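Local coordinates for immunity protein (Neisseria meningitidis, PDB 4Q7O) that probably protects the cell that makes it by neutralising the matching toxin of a contact-dependent growth-inhibition system, at residues Asn46-Gly51 with Leu106-Phe111. Sequence-based numbering, arbitrary orientation.
Sequences NITTTG and LAYHYF
The Phe111 ring carries the end of Ile47 on one face: CD1 of Ile47 sits 3.8 Å from the centroid of the Phe111 ring, only 4° off the ring normal, a CH-pi contact. Here, in an alpha+beta fold, the loop from helix 37-46 to strand 52-55 lies against helix 104-121, which follows the last strand of the antiparallel sheet. Phe28 and Tyr60 add edge-to-face ring contacts to Phe111. Thr48 CG2 abuts the rim of the Tyr108 ring and Ile47 CG2 meets that ring obliquely, while Tyr136 of helix 126-139 makes an edge-to-face pair with it.

Ile47 points at the helix and meets Ala107, Tyr108 and Phe111. With CG1 anti to the backbone N (chi1 -162°) and the chain extended beyond it, CD1 is held over the Phe111 ring and also touches Ala107 CB, 4.1 Å away. The other branch points between the two aromatics, Ile47 CG2 lying 3.9 Å from Phe111 CD2 and 4.0 Å from Tyr108 CE1. Ile87 of strand 86-91 touches both Ile47 and Ala107, so sheet and helix close round the isoleucine.

The Thr48 side chain lies roughly perpendicular to that of Tyr108; its methyl CG2 comes to 3.6 Å from Tyr108 OH, while its OG1 turns back to hydrogen-bond the carbonyl of Lys45. The loop is pinned through Asn46 O, which accepts from both Thr49 N and Gly51 N, the bond from Gly51 N to Asn46 O measuring 2.8 Å.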
loop_
_atom_site.group_PDB
_atom_site.type_symbol
_atom_site.label_atom_id
_atom_site.label_comp_id
_atom_site.label_asym_id
_atom_site.label_seq_id
_atom_site.Cartn_x
_atom_site.Cartn_y
_atom_site.Cartn_z
ATOM N N ASN B 46 8.071 18.007 -7.460
ATOM C CA ASN B 46 7.099 19.006 -7.025
ATOM C C ASN B 46 7.079 19.217 -5.521
ATOM O O ASN B 46 6.704 20.283 -5.050
ATOM C CB ASN B 46 5.691 18.661 -7.515
ATOM C CG ASN B 46 5.430 19.117 -8.933
ATOM O OD1 ASN B 46 6.352 19.433 -9.686
ATOM N ND2 ASN B 46 4.157 19.145 -9.308
ATOM N N ILE B 47 7.486 18.205 -4.766
ATOM C CA ILE B 47 7.510 18.335 -3.315
ATOM C C ILE B 47 8.435 19.483 -2.872
ATOM O O ILE B 47 8.173 20.143 -1.872
ATOM C CB ILE B 47 7.870 16.998 -2.620
ATOM C CG1 ILE B 47 7.468 17.030 -1.139
ATOM C CG2 ILE B 47 9.355 16.638 -2.828
ATOM C CD1 ILE B 47 7.456 15.661 -0.484
ATOM N N THR B 48 9.484 19.749 -3.650
ATOM C CA THR B 48 10.442 20.811 -3.324
ATOM C C THR B 48 10.024 22.177 -3.850
ATOM O O THR B 48 10.525 23.205 -3.391
ATOM C CB THR B 48 11.837 20.517 -3.916
ATOM O OG1 THR B 48 11.807 20.712 -5.336
ATOM C CG2 THR B 48 12.273 19.097 -3.604
ATOM N N THR B 49 9.125 22.192 -4.828
ATOM C CA THR B 49 8.734 23.444 -5.471
ATOM C C THR B 49 7.332 23.894 -5.073
ATOM O O THR B 49 7.164 24.646 -4.115
ATOM C CB THR B 49 8.857 23.367 -7.007
ATOM O OG1 THR B 49 8.083 22.271 -7.505
ATOM C CG2 THR B 49 10.309 23.172 -7.413
ATOM N N THR B 50 6.329 23.425 -5.806
ATOM C CA THR B 50 4.949 23.841 -5.570
ATOM C C THR B 50 4.365 23.208 -4.310
ATOM O O THR B 50 3.441 23.751 -3.702
ATOM C CB THR B 50 4.046 23.494 -6.766
ATOM O OG1 THR B 50 3.929 22.071 -6.879
ATOM C CG2 THR B 50 4.632 24.063 -8.055
ATOM N N GLY B 51 4.900 22.052 -3.927
ATOM C CA GLY B 51 4.429 21.356 -2.748
ATOM C C GLY B 51 3.206 20.493 -3.021
ATOM O O GLY B 51 2.601 19.947 -2.102
ATOM N N LEU B 106 9.404 13.342 7.243
ATOM C CA LEU B 106 9.205 11.931 6.929
ATOM C C LEU B 106 8.868 11.742 5.457
ATOM O O LEU B 106 9.341 10.800 4.828
ATOM C CB LEU B 106 8.132 11.312 7.833
ATOM C CG LEU B 106 7.802 9.846 7.530
ATOM C CD1 LEU B 106 9.017 8.941 7.684
ATOM C CD2 LEU B 106 6.673 9.355 8.408
ATOM N N ALA B 107 8.067 12.644 4.897
ATOM C CA ALA B 107 7.790 12.588 3.461
ATOM C C ALA B 107 9.073 12.661 2.636
ATOM O O ALA B 107 9.258 11.879 1.702
ATOM C CB ALA B 107 6.836 13.690 3.047
ATOM N N TYR B 108 9.965 13.587 2.975
ATOM C CA TYR B 108 11.241 13.658 2.266
ATOM C C TYR B 108 12.058 12.371 2.395
ATOM O O TYR B 108 12.700 11.942 1.444
ATOM C CB TYR B 108 12.062 14.865 2.716
ATOM C CG TYR B 108 11.772 16.103 1.909
ATOM C CD1 TYR B 108 12.403 16.326 0.686
ATOM C CD2 TYR B 108 10.867 17.048 2.355
ATOM C CE1 TYR B 108 12.141 17.462 -0.061
ATOM C CE2 TYR B 108 10.602 18.194 1.613
ATOM C CZ TYR B 108 11.239 18.393 0.409
ATOM O OH TYR B 108 10.966 19.522 -0.330
ATOM N N HIS B 109 12.033 11.773 3.581
ATOM C CA HIS B 109 12.651 10.474 3.836
ATOM C C HIS B 109 12.097 9.440 2.851
ATOM O O HIS B 109 12.856 8.751 2.165
ATOM C CB HIS B 109 12.360 10.100 5.296
ATOM C CG HIS B 109 12.866 8.759 5.731
ATOM N ND1 HIS B 109 14.205 8.486 5.908
ATOM C CD2 HIS B 109 12.201 7.645 6.116
ATOM C CE1 HIS B 109 14.345 7.245 6.345
ATOM N NE2 HIS B 109 13.144 6.713 6.483
ATOM N N TYR B 110 10.776 9.356 2.748
ATOM C CA TYR B 110 10.169 8.425 1.798
ATOM C C TYR B 110 10.521 8.738 0.349
ATOM O O TYR B 110 10.805 7.833 -0.427
ATOM C CB TYR B 110 8.654 8.412 1.948
ATOM C CG TYR B 110 8.128 7.696 3.171
ATOM C CD1 TYR B 110 8.669 6.484 3.585
ATOM C CD2 TYR B 110 7.064 8.227 3.898
ATOM C CE1 TYR B 110 8.171 5.819 4.689
ATOM C CE2 TYR B 110 6.556 7.564 5.012
ATOM C CZ TYR B 110 7.118 6.366 5.403
ATOM O OH TYR B 110 6.622 5.702 6.495
ATOM N N PHE B 111 10.479 10.012 -0.024
ATOM C CA PHE B 111 10.771 10.388 -1.407
ATOM C C PHE B 111 12.212 10.067 -1.791
ATOM O O PHE B 111 12.494 9.650 -2.914
ATOM C CB PHE B 111 10.447 11.864 -1.656
ATOM C CG PHE B 111 9.013 12.110 -2.028
ATOM C CD1 PHE B 111 7.977 11.661 -1.214
ATOM C CD2 PHE B 111 8.695 12.773 -3.202
ATOM C CE1 PHE B 111 6.651 11.884 -1.561
ATOM C CE2 PHE B 111 7.372 12.999 -3.555
ATOM C CZ PHE B 111 6.351 12.556 -2.733
#